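Local coordinates for protein monovalent Na+/H+ antiporter subunit D (Dietzia sp. DQ12-45-1b, PDB 7D3U) that forms part of the Mrp complex, a bacterial sodium/proton antiporter of the cell membrane, and probably takes part in moving ions across that membrane, at residues 77-82 and 257-262; 322-327 and 557-562; 326-331 and 550-555. All coordinates share one frame; numbering follows the deposited sequence.

Interaction 1 (77-82 and 257-262). With LMT (dodecyl-beta-D-maltoside), chain R.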
loop_
_atom_site.group_PDB
_atom_site.type_symbol
_atom_site.label_atom_id
_atom_site.label_comp_id
_atom_site.label_asym_id
_atom_site.label_seq_id
_atom_site.Cartn_x
_atom_site.Cartn_y
_atom_site.Cartn_z
ATOM N N ASP A 77 -1.322 0.253 -24.411
ATOM C CA ASP A 77 -1.168 1.565 -25.034
ATOM C C ASP A 77 0.031 2.317 -24.472
ATOM O O ASP A 77 -0.053 3.512 -24.178
ATOM C CB ASP A 77 -2.438 2.395 -24.866
ATOM C CG ASP A 77 -2.838 2.558 -23.415
ATOM O OD1 ASP A 77 -2.688 1.588 -22.645
ATOM O OD2 ASP A 77 -3.303 3.655 -23.043
ATOM N N MET A 78 1.153 1.621 -24.286
ATOM C CA MET A 78 2.433 2.233 -23.926
ATOM C C MET A 78 2.393 2.817 -22.517
ATOM O O MET A 78 3.420 3.235 -21.975
ATOM C CB MET A 78 2.825 3.297 -24.959
ATOM C CG MET A 78 4.182 3.952 -24.744
ATOM S SD MET A 78 5.446 2.790 -24.201
ATOM C CE MET A 78 6.205 2.368 -25.759
ATOM N N PHE A 79 1.219 2.818 -21.896
ATOM C CA PHE A 79 1.109 3.011 -20.459
ATOM C C PHE A 79 0.948 1.674 -19.756
ATOM O O PHE A 79 1.682 1.363 -18.811
ATOM C CB PHE A 79 -0.070 3.934 -20.134
ATOM C CG PHE A 79 -0.050 4.473 -18.735
ATOM C CD1 PHE A 79 1.115 4.463 -17.990
ATOM C CD2 PHE A 79 -1.198 4.990 -18.164
ATOM C CE1 PHE A 79 1.134 4.958 -16.704
ATOM C CE2 PHE A 79 -1.184 5.486 -16.879
ATOM C CZ PHE A 79 -0.017 5.470 -16.149
ATOM N N SER A 80 0.008 0.859 -20.236
ATOM C CA SER A 80 -0.078 -0.520 -19.783
ATOM C C SER A 80 1.216 -1.268 -20.067
ATOM O O SER A 80 1.659 -2.074 -19.249
ATOM C CB SER A 80 -1.261 -1.217 -20.451
ATOM O OG SER A 80 -2.429 -0.420 -20.370
ATOM N N ALA A 81 1.854 -0.993 -21.205
ATOM C CA ALA A 81 3.076 -1.713 -21.555
ATOM C C ALA A 81 4.231 -1.327 -20.638
ATOM O O ALA A 81 4.981 -2.192 -20.167
ATOM C CB ALA A 81 3.438 -1.454 -23.016
ATOM N N LEU A 82 4.395 -0.026 -20.381
ATOM C CA LEU A 82 5.444 0.419 -19.470
ATOM C C LEU A 82 5.207 -0.108 -18.063
ATOM O O LEU A 82 6.142 -0.567 -17.394
ATOM C CB LEU A 82 5.530 1.944 -19.466
ATOM C CG LEU A 82 6.323 2.564 -20.614
ATOM C CD1 LEU A 82 6.186 4.073 -20.607
ATOM C CD2 LEU A 82 7.780 2.158 -20.526
ATOM N N ILE A 257 -6.165 5.380 -11.308
ATOM C CA ILE A 257 -6.589 6.772 -11.190
ATOM C C ILE A 257 -6.263 7.528 -12.469
ATOM O O ILE A 257 -7.087 8.294 -12.985
ATOM C CB ILE A 257 -5.938 7.436 -9.964
ATOM C CG1 ILE A 257 -6.528 6.868 -8.676
ATOM C CG2 ILE A 257 -6.138 8.938 -10.008
ATOM C CD1 ILE A 257 -6.109 7.614 -7.434
ATOM N N TYR A 258 -5.063 7.306 -13.010
ATOM C CA TYR A 258 -4.676 7.954 -14.257
ATOM C C TYR A 258 -5.644 7.604 -15.378
ATOM O O TYR A 258 -6.190 8.493 -16.040
ATOM C CB TYR A 258 -3.255 7.550 -14.639
ATOM C CG TYR A 258 -2.190 8.489 -14.133
ATOM C CD1 TYR A 258 -1.923 8.597 -12.779
ATOM C CD2 TYR A 258 -1.448 9.263 -15.011
ATOM C CE1 TYR A 258 -0.953 9.449 -12.313
ATOM C CE2 TYR A 258 -0.476 10.118 -14.553
ATOM C CZ TYR A 258 -0.233 10.207 -13.204
ATOM O OH TYR A 258 0.736 11.058 -12.737
ATOM N N ARG A 259 -5.874 6.309 -15.598
ATOM C CA ARG A 259 -6.729 5.884 -16.700
ATOM C C ARG A 259 -8.153 6.394 -16.530
ATOM O O ARG A 259 -8.770 6.863 -17.494
ATOM C CB ARG A 259 -6.719 4.361 -16.813
ATOM C CG ARG A 259 -7.520 3.826 -17.979
ATOM C CD ARG A 259 -6.768 4.016 -19.278
ATOM N NE ARG A 259 -5.694 3.043 -19.427
ATOM C CZ ARG A 259 -4.739 3.121 -20.346
ATOM N NH1 ARG A 259 -4.723 4.133 -21.201
ATOM N NH2 ARG A 259 -3.800 2.189 -20.411
ATOM N N ILE A 260 -8.691 6.322 -15.312
ATOM C CA ILE A 260 -10.072 6.730 -15.085
ATOM C C ILE A 260 -10.228 8.228 -15.297
ATOM O O ILE A 260 -11.116 8.674 -16.032
ATOM C CB ILE A 260 -10.534 6.308 -13.679
ATOM C CG1 ILE A 260 -10.667 4.791 -13.602
ATOM C CG2 ILE A 260 -11.858 6.952 -13.348
ATOM C CD1 ILE A 260 -11.456 4.208 -14.735
ATOM N N TYR A 261 -9.373 9.033 -14.662
ATOM C CA TYR A 261 -9.516 10.473 -14.812
ATOM C C TYR A 261 -9.158 10.949 -16.211
ATOM O O TYR A 261 -9.620 12.017 -16.621
ATOM C CB TYR A 261 -8.662 11.212 -13.783
ATOM C CG TYR A 261 -9.024 12.671 -13.678
ATOM C CD1 TYR A 261 -10.110 13.080 -12.920
ATOM C CD2 TYR A 261 -8.298 13.636 -14.355
ATOM C CE1 TYR A 261 -10.453 14.410 -12.831
ATOM C CE2 TYR A 261 -8.635 14.967 -14.271
ATOM C CZ TYR A 261 -9.713 15.349 -13.507
ATOM O OH TYR A 261 -10.051 16.677 -13.420
ATOM N N ALA A 262 -8.364 10.185 -16.962
ATOM C CA ALA A 262 -8.029 10.610 -18.312
ATOM C C ALA A 262 -9.121 10.239 -19.303
ATOM O O ALA A 262 -9.419 11.013 -20.218
ATOM C CB ALA A 262 -6.697 10.001 -18.739
HETATM C C1B LMT R . -22.707 23.293 -10.115
HETATM C C2B LMT R . -23.534 23.642 -8.863
HETATM C C3B LMT R . -24.487 24.817 -9.145
HETATM C C4B LMT R . -23.994 25.637 -10.358
HETATM C C5B LMT R . -23.963 24.688 -11.572
HETATM C C6B LMT R . -23.148 25.311 -12.700
HETATM O O1B LMT R . -22.188 22.010 -9.984
HETATM O O2B LMT R . -24.239 22.517 -8.525
HETATM O O3B LMT R . -24.674 25.593 -8.032
HETATM O "O4'" LMT R . -24.843 26.688 -10.615
HETATM O O5B LMT R . -23.485 23.389 -11.271
HETATM O O6B LMT R . -23.209 24.519 -13.817
HETATM C "C1'" LMT R . -20.818 19.037 -9.140
HETATM C "C2'" LMT R . -21.581 19.905 -8.129
HETATM C "C3'" LMT R . -20.937 21.304 -8.083
HETATM C "C4'" LMT R . -20.870 21.891 -9.499
HETATM C "C5'" LMT R . -20.141 20.838 -10.366
HETATM C "C6'" LMT R . -18.999 21.382 -11.182
HETATM O "O1'" LMT R . -20.373 17.891 -8.545
HETATM O "O2'" LMT R . -22.867 20.044 -8.576
HETATM O "O3'" LMT R . -19.688 21.226 -7.558
HETATM O "O5'" LMT R . -19.690 19.766 -9.583
HETATM O "O6'" LMT R . -18.727 22.626 -10.677
HETATM C C1 LMT R . -18.997 17.841 -8.267
HETATM C C2 LMT R . -18.611 16.421 -8.542
HETATM C C3 LMT R . -17.490 15.871 -7.729
HETATM C C4 LMT R . -16.511 15.244 -8.681
HETATM C C5 LMT R . -15.242 14.931 -7.971
HETATM C C6 LMT R . -14.105 14.734 -8.912
HETATM C C7 LMT R . -12.860 14.447 -8.134
HETATM C C8 LMT R . -11.724 14.277 -9.074
HETATM C C9 LMT R . -10.424 14.001 -8.399
HETATM C C10 LMT R . -9.399 13.771 -9.471
HETATM C C11 LMT R . -8.408 14.887 -9.529
HETATM C C12 LMT R . -7.010 14.374 -9.548
#

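Interaction 2 (322-327 and 557-562)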
loop_
_atom_site.group_PDB
_atom_site.type_symbol
_atom_site.label_atom_id
_atom_site.label_comp_id
_atom_site.label_asym_id
_atom_site.label_seq_id
_atom_site.Cartn_x
_atom_site.Cartn_y
_atom_site.Cartn_z
ATOM N N GLY A 322 2.329 17.632 -17.663
ATOM C CA GLY A 322 2.051 17.092 -16.344
ATOM C C GLY A 322 1.894 15.585 -16.353
ATOM O O GLY A 322 2.407 14.893 -15.471
ATOM N N LEU A 323 1.194 15.053 -17.355
ATOM C CA LEU A 323 1.017 13.608 -17.445
ATOM C C LEU A 323 2.337 12.906 -17.731
ATOM O O LEU A 323 2.603 11.830 -17.186
ATOM C CB LEU A 323 -0.012 13.272 -18.519
ATOM C CG LEU A 323 -1.477 13.458 -18.136
ATOM C CD1 LEU A 323 -2.342 13.394 -19.373
ATOM C CD2 LEU A 323 -1.899 12.404 -17.134
ATOM N N THR A 324 3.174 13.496 -18.587
ATOM C CA THR A 324 4.489 12.921 -18.848
ATOM C C THR A 324 5.328 12.883 -17.579
ATOM O O THR A 324 5.957 11.865 -17.263
ATOM C CB THR A 324 5.204 13.725 -19.932
ATOM O OG1 THR A 324 4.304 13.971 -21.019
ATOM C CG2 THR A 324 6.423 12.973 -20.434
ATOM N N ALA A 325 5.350 13.994 -16.840
ATOM C CA ALA A 325 6.083 14.032 -15.581
ATOM C C ALA A 325 5.555 12.992 -14.607
ATOM O O ALA A 325 6.335 12.289 -13.960
ATOM C CB ALA A 325 6.003 15.429 -14.970
ATOM N N GLY A 326 4.231 12.864 -14.502
ATOM C CA GLY A 326 3.664 11.909 -13.566
ATOM C C GLY A 326 3.957 10.468 -13.937
ATOM O O GLY A 326 4.238 9.643 -13.066
ATOM N N ILE A 327 3.921 10.148 -15.230
ATOM C CA ILE A 327 4.188 8.778 -15.652
ATOM C C ILE A 327 5.660 8.438 -15.459
ATOM O O ILE A 327 6.002 7.347 -14.975
ATOM C CB ILE A 327 3.744 8.575 -17.110
ATOM C CG1 ILE A 327 2.223 8.658 -17.212
ATOM C CG2 ILE A 327 4.236 7.241 -17.637
ATOM C CD1 ILE A 327 1.713 8.669 -18.628
ATOM N N THR A 557 4.923 9.363 -24.872
ATOM C CA THR A 557 4.021 8.590 -25.719
ATOM C C THR A 557 2.899 7.954 -24.909
ATOM O O THR A 557 1.807 7.724 -25.440
ATOM C CB THR A 557 4.795 7.518 -26.481
ATOM O OG1 THR A 557 6.051 8.051 -26.914
ATOM C CG2 THR A 557 4.007 7.061 -27.693
ATOM N N ALA A 558 3.143 7.664 -23.631
ATOM C CA ALA A 558 2.084 7.150 -22.772
ATOM C C ALA A 558 1.128 8.258 -22.352
ATOM O O ALA A 558 -0.084 8.036 -22.268
ATOM C CB ALA A 558 2.682 6.470 -21.543
ATOM N N ALA A 559 1.658 9.451 -22.079
ATOM C CA ALA A 559 0.804 10.594 -21.788
ATOM C C ALA A 559 -0.052 10.966 -22.989
ATOM O O ALA A 559 -1.201 11.390 -22.824
ATOM C CB ALA A 559 1.654 11.786 -21.352
ATOM N N ALA A 560 0.479 10.799 -24.202
ATOM C CA ALA A 560 -0.298 11.061 -25.405
ATOM C C ALA A 560 -1.498 10.136 -25.539
ATOM O O ALA A 560 -2.367 10.394 -26.377
ATOM C CB ALA A 560 0.589 10.936 -26.644
ATOM N N ASN A 561 -1.564 9.073 -24.744
ATOM C CA ASN A 561 -2.723 8.197 -24.698
ATOM C C ASN A 561 -3.702 8.581 -23.601
ATOM O O ASN A 561 -4.745 7.935 -23.465
ATOM C CB ASN A 561 -2.275 6.747 -24.506
ATOM C CG ASN A 561 -1.590 6.186 -25.728
ATOM O OD1 ASN A 561 -1.845 6.621 -26.850
ATOM N ND2 ASN A 561 -0.708 5.219 -25.520
ATOM N N LEU A 562 -3.390 9.608 -22.813
ATOM C CA LEU A 562 -4.251 10.062 -21.733
ATOM C C LEU A 562 -4.831 11.446 -21.985
ATOM O O LEU A 562 -6.034 11.649 -21.801
ATOM C CB LEU A 562 -3.480 10.052 -20.407
ATOM C CG LEU A 562 -2.920 8.698 -19.973
ATOM C CD1 LEU A 562 -2.245 8.807 -18.623
ATOM C CD2 LEU A 562 -4.021 7.659 -19.937
#

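Interaction 3 (326-331 and 550-555). With LMT (dodecyl-beta-D-maltoside), chain B.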
loop_
_atom_site.group_PDB
_atom_site.type_symbol
_atom_site.label_atom_id
_atom_site.label_comp_id
_atom_site.label_asym_id
_atom_site.label_seq_id
_atom_site.Cartn_x
_atom_site.Cartn_y
_atom_site.Cartn_z
ATOM N N GLY A 326 4.231 12.864 -14.502
ATOM C CA GLY A 326 3.664 11.909 -13.566
ATOM C C GLY A 326 3.957 10.468 -13.937
ATOM O O GLY A 326 4.238 9.643 -13.066
ATOM N N ILE A 327 3.921 10.148 -15.230
ATOM C CA ILE A 327 4.188 8.778 -15.652
ATOM C C ILE A 327 5.660 8.438 -15.459
ATOM O O ILE A 327 6.002 7.347 -14.975
ATOM C CB ILE A 327 3.744 8.575 -17.110
ATOM C CG1 ILE A 327 2.223 8.658 -17.212
ATOM C CG2 ILE A 327 4.236 7.241 -17.637
ATOM C CD1 ILE A 327 1.713 8.669 -18.628
ATOM N N PHE A 328 6.556 9.356 -15.833
ATOM C CA PHE A 328 7.975 9.124 -15.589
ATOM C C PHE A 328 8.254 8.993 -14.101
ATOM O O PHE A 328 9.064 8.158 -13.685
ATOM C CB PHE A 328 8.809 10.251 -16.196
ATOM C CG PHE A 328 10.288 10.069 -16.019
ATOM C CD1 PHE A 328 11.024 9.351 -16.941
ATOM C CD2 PHE A 328 10.943 10.620 -14.935
ATOM C CE1 PHE A 328 12.383 9.184 -16.780
ATOM C CE2 PHE A 328 12.300 10.454 -14.771
ATOM C CZ PHE A 328 13.021 9.736 -15.695
ATOM N N TYR A 329 7.574 9.795 -13.278
ATOM C CA TYR A 329 7.766 9.707 -11.839
ATOM C C TYR A 329 7.266 8.378 -11.299
ATOM O O TYR A 329 7.892 7.793 -10.417
ATOM C CB TYR A 329 7.059 10.866 -11.142
ATOM C CG TYR A 329 7.776 11.354 -9.909
ATOM C CD1 TYR A 329 8.052 10.493 -8.861
ATOM C CD2 TYR A 329 8.174 12.676 -9.793
ATOM C CE1 TYR A 329 8.706 10.931 -7.735
ATOM C CE2 TYR A 329 8.829 13.124 -8.670
ATOM C CZ TYR A 329 9.093 12.248 -7.644
ATOM O OH TYR A 329 9.748 12.691 -6.518
ATOM N N LEU A 330 6.143 7.886 -11.817
ATOM C CA LEU A 330 5.644 6.579 -11.407
ATOM C C LEU A 330 6.659 5.486 -11.720
ATOM O O LEU A 330 7.044 4.698 -10.843
ATOM C CB LEU A 330 4.314 6.302 -12.107
ATOM C CG LEU A 330 3.572 5.001 -11.822
ATOM C CD1 LEU A 330 3.180 4.939 -10.368
ATOM C CD2 LEU A 330 2.347 4.909 -12.706
ATOM N N LEU A 331 7.109 5.435 -12.977
ATOM C CA LEU A 331 8.022 4.377 -13.395
ATOM C C LEU A 331 9.367 4.472 -12.689
ATOM O O LEU A 331 10.000 3.444 -12.429
ATOM C CB LEU A 331 8.217 4.419 -14.907
ATOM C CG LEU A 331 6.923 4.332 -15.708
ATOM C CD1 LEU A 331 7.209 4.508 -17.181
ATOM C CD2 LEU A 331 6.235 3.009 -15.449
ATOM N N LEU A 550 15.430 8.226 -23.166
ATOM C CA LEU A 550 14.785 6.983 -23.580
ATOM C C LEU A 550 13.474 6.773 -22.836
ATOM O O LEU A 550 12.448 6.450 -23.445
ATOM C CB LEU A 550 15.734 5.803 -23.359
ATOM C CG LEU A 550 15.242 4.383 -23.659
ATOM C CD1 LEU A 550 14.903 4.210 -25.133
ATOM C CD2 LEU A 550 16.250 3.333 -23.199
ATOM N N LEU A 551 13.485 6.951 -21.515
ATOM C CA LEU A 551 12.257 6.778 -20.752
ATOM C C LEU A 551 11.352 7.997 -20.844
ATOM O O LEU A 551 10.131 7.865 -20.721
ATOM C CB LEU A 551 12.571 6.470 -19.288
ATOM C CG LEU A 551 11.368 6.031 -18.455
ATOM C CD1 LEU A 551 10.665 4.863 -19.120
ATOM C CD2 LEU A 551 11.776 5.673 -17.041
ATOM N N LEU A 552 11.919 9.179 -21.078
ATOM C CA LEU A 552 11.090 10.372 -21.221
ATOM C C LEU A 552 10.257 10.312 -22.494
ATOM O O LEU A 552 9.099 10.742 -22.506
ATOM C CB LEU A 552 11.967 11.623 -21.207
ATOM C CG LEU A 552 12.124 12.312 -19.852
ATOM C CD1 LEU A 552 13.100 13.467 -19.952
ATOM C CD2 LEU A 552 10.779 12.795 -19.347
ATOM N N GLU A 553 10.818 9.759 -23.571
ATOM C CA GLU A 553 10.054 9.596 -24.802
ATOM C C GLU A 553 8.898 8.623 -24.606
ATOM O O GLU A 553 7.783 8.870 -25.081
ATOM C CB GLU A 553 10.970 9.117 -25.925
ATOM C CG GLU A 553 11.369 10.202 -26.903
ATOM C CD GLU A 553 12.368 9.714 -27.929
ATOM O OE1 GLU A 553 13.051 8.705 -27.660
ATOM O OE2 GLU A 553 12.473 10.342 -29.003
ATOM N N LEU A 554 9.141 7.515 -23.907
ATOM C CA LEU A 554 8.073 6.553 -23.660
ATOM C C LEU A 554 7.018 7.131 -22.726
ATOM O O LEU A 554 5.822 6.874 -22.900
ATOM C CB LEU A 554 8.653 5.262 -23.090
ATOM C CG LEU A 554 9.790 4.638 -23.896
ATOM C CD1 LEU A 554 10.259 3.357 -23.240
ATOM C CD2 LEU A 554 9.354 4.380 -25.322
ATOM N N SER A 555 7.435 7.925 -21.740
ATOM C CA SER A 555 6.466 8.573 -20.863
ATOM C C SER A 555 5.632 9.592 -21.626
ATOM O O SER A 555 4.430 9.727 -21.377
ATOM C CB SER A 555 7.181 9.233 -19.689
ATOM O OG SER A 555 7.804 8.261 -18.870
HETATM C C1B LMT B . 20.806 8.067 -26.481
HETATM C C2B LMT B . 19.448 7.857 -27.197
HETATM C C3B LMT B . 18.354 7.305 -26.250
HETATM C C4B LMT B . 18.914 6.740 -24.916
HETATM C C5B LMT B . 20.299 6.099 -25.150
HETATM C C6B LMT B . 20.150 4.732 -25.823
HETATM O O1B LMT B . 20.734 9.180 -25.623
HETATM O O2B LMT B . 19.060 9.064 -27.716
HETATM O O3B LMT B . 17.539 6.408 -26.896
HETATM O "O4'" LMT B . 19.010 7.728 -23.957
HETATM O O5B LMT B . 21.257 6.904 -25.828
HETATM O O6B LMT B . 20.814 3.775 -25.099
HETATM C "C1'" LMT B . 24.409 11.198 -25.859
HETATM C "C2'" LMT B . 24.433 9.689 -25.510
HETATM C "C3'" LMT B . 23.060 9.181 -24.982
HETATM C "C4'" LMT B . 21.867 10.031 -25.462
HETATM C "C5'" LMT B . 22.273 10.653 -26.824
HETATM C "C6'" LMT B . 21.153 11.333 -27.569
HETATM O "O1'" LMT B . 24.318 11.942 -24.717
HETATM O "O2'" LMT B . 24.805 8.965 -26.627
HETATM O "O3'" LMT B . 23.063 9.136 -23.617
HETATM O "O5'" LMT B . 23.314 11.592 -26.692
HETATM O "O6'" LMT B . 20.068 11.303 -26.733
HETATM C C1 LMT B . 25.528 12.087 -24.016
HETATM C C2 LMT B . 25.131 12.137 -22.572
HETATM C C3 LMT B . 25.344 13.438 -21.878
HETATM C C4 LMT B . 25.918 13.139 -20.520
HETATM C C5 LMT B . 24.832 13.094 -19.503
HETATM C C6 LMT B . 25.314 13.496 -18.150
HETATM C C7 LMT B . 25.855 14.892 -18.197
HETATM C C8 LMT B . 26.106 15.353 -16.807
HETATM C C9 LMT B . 26.985 16.553 -16.709
HETATM C C10 LMT B . 27.419 16.662 -15.277
HETATM C C11 LMT B . 28.566 17.605 -15.124
HETATM C C12 LMT B . 28.223 18.965 -15.618
#

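Interaction 1 (77-82 and 257-262)
Asp77 and Arg259 form a buried salt bridge, their side chains coming from opposite directions. Arg259 NH2 donates to Asp77 OD1 at 2.6 Å on the syn side of that oxygen, with an N-H...O angle of 139°. Arg259 NH1 donates to Asp77 OD2, so each carboxylate oxygen takes one terminal nitrogen; this second bond is modelled very short, and at this resolution the shortness means little. The fork is not flat, because the carboxylate and guanidinium planes lie 34° apart. Arg259 gets there by leaving the helix with CG opposite the backbone N (chi1 -177°), then bending at chi2 and chi3, which swings the group over to the other segment.

Further polar atoms gather at NH2. Ser80 OG lies 2.9 Å from Arg259 NH2, near the guanidinium plane, and Tyr255 OH is hydrogen-bonded both to Ser80 OG and to Arg259 NH2.

In the chain, 77-82 leads from strand 73-76 of a beta hairpin into helix 80-101, within the long-helix bundle that Mrp antiporter subunits share with complex I. The salt bridge joins the approach to that helix with helix 249-263.

Beside the charges the contact is apolar. Phe79 CD2 lies over one guanidinium face, at a loose distance, while Phe79 CE2 comes to 3.7 Å from Tyr258 CB, which sits at the phenylalanine ring edge. Tyr258 hydrogen-bonds through OH to Ile311 O. Further round the helix, C11 of the detergent's dodecyl chain lies over one face of Tyr261, offset toward the rim, and C10 comes within 3.6 Å of Tyr261 CE1.

Interaction 2 (322-327 and 557-562)
Leu323, Ile327, Ala558, Ala559 and Leu562 meet with no ring, guanidinium, carboxylate or side-chain amide among them, so there are no faces or edges to assign and the fit is one of methyl and methylene groups. The backbones come near because one side is alanine: the CA atoms of Thr324 and Ala559 are 5.3 Å apart. Ala559 CB points at helix 320-350 and settles between two successive residues, 3.6 Å from Leu323 CB and 3.5 Å from Thr324 OG1. That hydroxyl is hydrogen-bonded to Pro320 O in its own helix, so the methyl group only packs against it.

Ile327 works through its tip. With CG1 anti to the carbonyl carbon (chi1 -68°) and the chain extended beyond it, CD1 runs out to Ala558 CB at 3.8 Å and to Leu562 CD1 at 4.0 Å, and it also lies against the backbone N of Ala559. Leu323 and Leu562 cross at a slant, Leu323 CD1 reaching Leu562 CB at 3.7 Å while its other methyl, CD2, meets Leu562 CD1.

The end of helix 549-559 and the chain just after it thus pack on helix 320-350. This apolar patch is walled by helix 249-263, whose Tyr258 touches Leu323, Ile327 and Leu562. Phe79, just ahead of helix 80-101, covers Ile327 as well, and Ala325 turns to Ser394 and Leu395 of helix 387-401.

Interaction 3 (326-331 and 550-555)
Ser555 is the odd member of this contact: a serine hydroxyl pressed into the side of a neighbouring helix without bonding to it. Its OG lies 3.4 Å from Phe328 CA and 3.5 Å from Phe328 CB, near the plane of the phenylalanine ring at its edge. The angle to Phe328 N is too poor for a hydrogen bond. Instead Ser555 OG donates to Leu551 O, one turn back in its own helix, at 3.0 Å. That carbonyl also accepts the backbone N of Ser555, and the two donors reach it from opposite faces of its plane. The small residue lets the backbones approach, the CA atoms of Phe328 and Ser555 being 5.5 Å apart, and the helices pass steeply with 125° between their directions.

Leucines fill the rest of the interface. With CG of Phe328 anti to the backbone N (chi1 -178°), CD1 and CE1 of the ring meet Leu551 at a slant, CE1 3.6 Å from Leu551 CD2. Leu552 CD2 lies farther off, 4.2 Å from Phe328 CD1, and Leu552 also packs on Leu61 of subunit A. Replacing Phe328 by an alanine would probably leave a gap beside Leu551 and Leu552 and give both leucines room to turn. Leu331 CD1 meets the other Leu551 methyl, CD1, at 4.0 Å, and Ile327 adds CG2 beside Ser555 OG. Phe328 further touches Ser387, Val390 and Ala391 of helix 387-401, while a maltoside head group rests on Leu550.

The one polar side chain at the interface is turned back on its own helix, so the contact rests on close apolar packing and not on hydrogen bonds between the two segments.

Following the chain from the N terminus, interaction 1 comes first: it closes a loop of 174 residues, bringing the start of helix 80-101 to helix 249-263, and is complete before the others open. Interactions 2 and 3 both leave from helix 320-350, sharing Gly326 and Ile327, and both return to the neighbourhood of helix 549-559. Because 550-555 precedes 557-562, interaction 3 nests inside interaction 2, apart from the shared residues. Their centres are about 7 Å apart. Interaction 1 lies about 8 Å from interaction 2, centre to centre, and packs on it through Met78 against Ala558; Leu82 touches Leu331 of interaction 3. They tie helix 80-101 to helix 249-263, and helix 320-350 to helix 549-559.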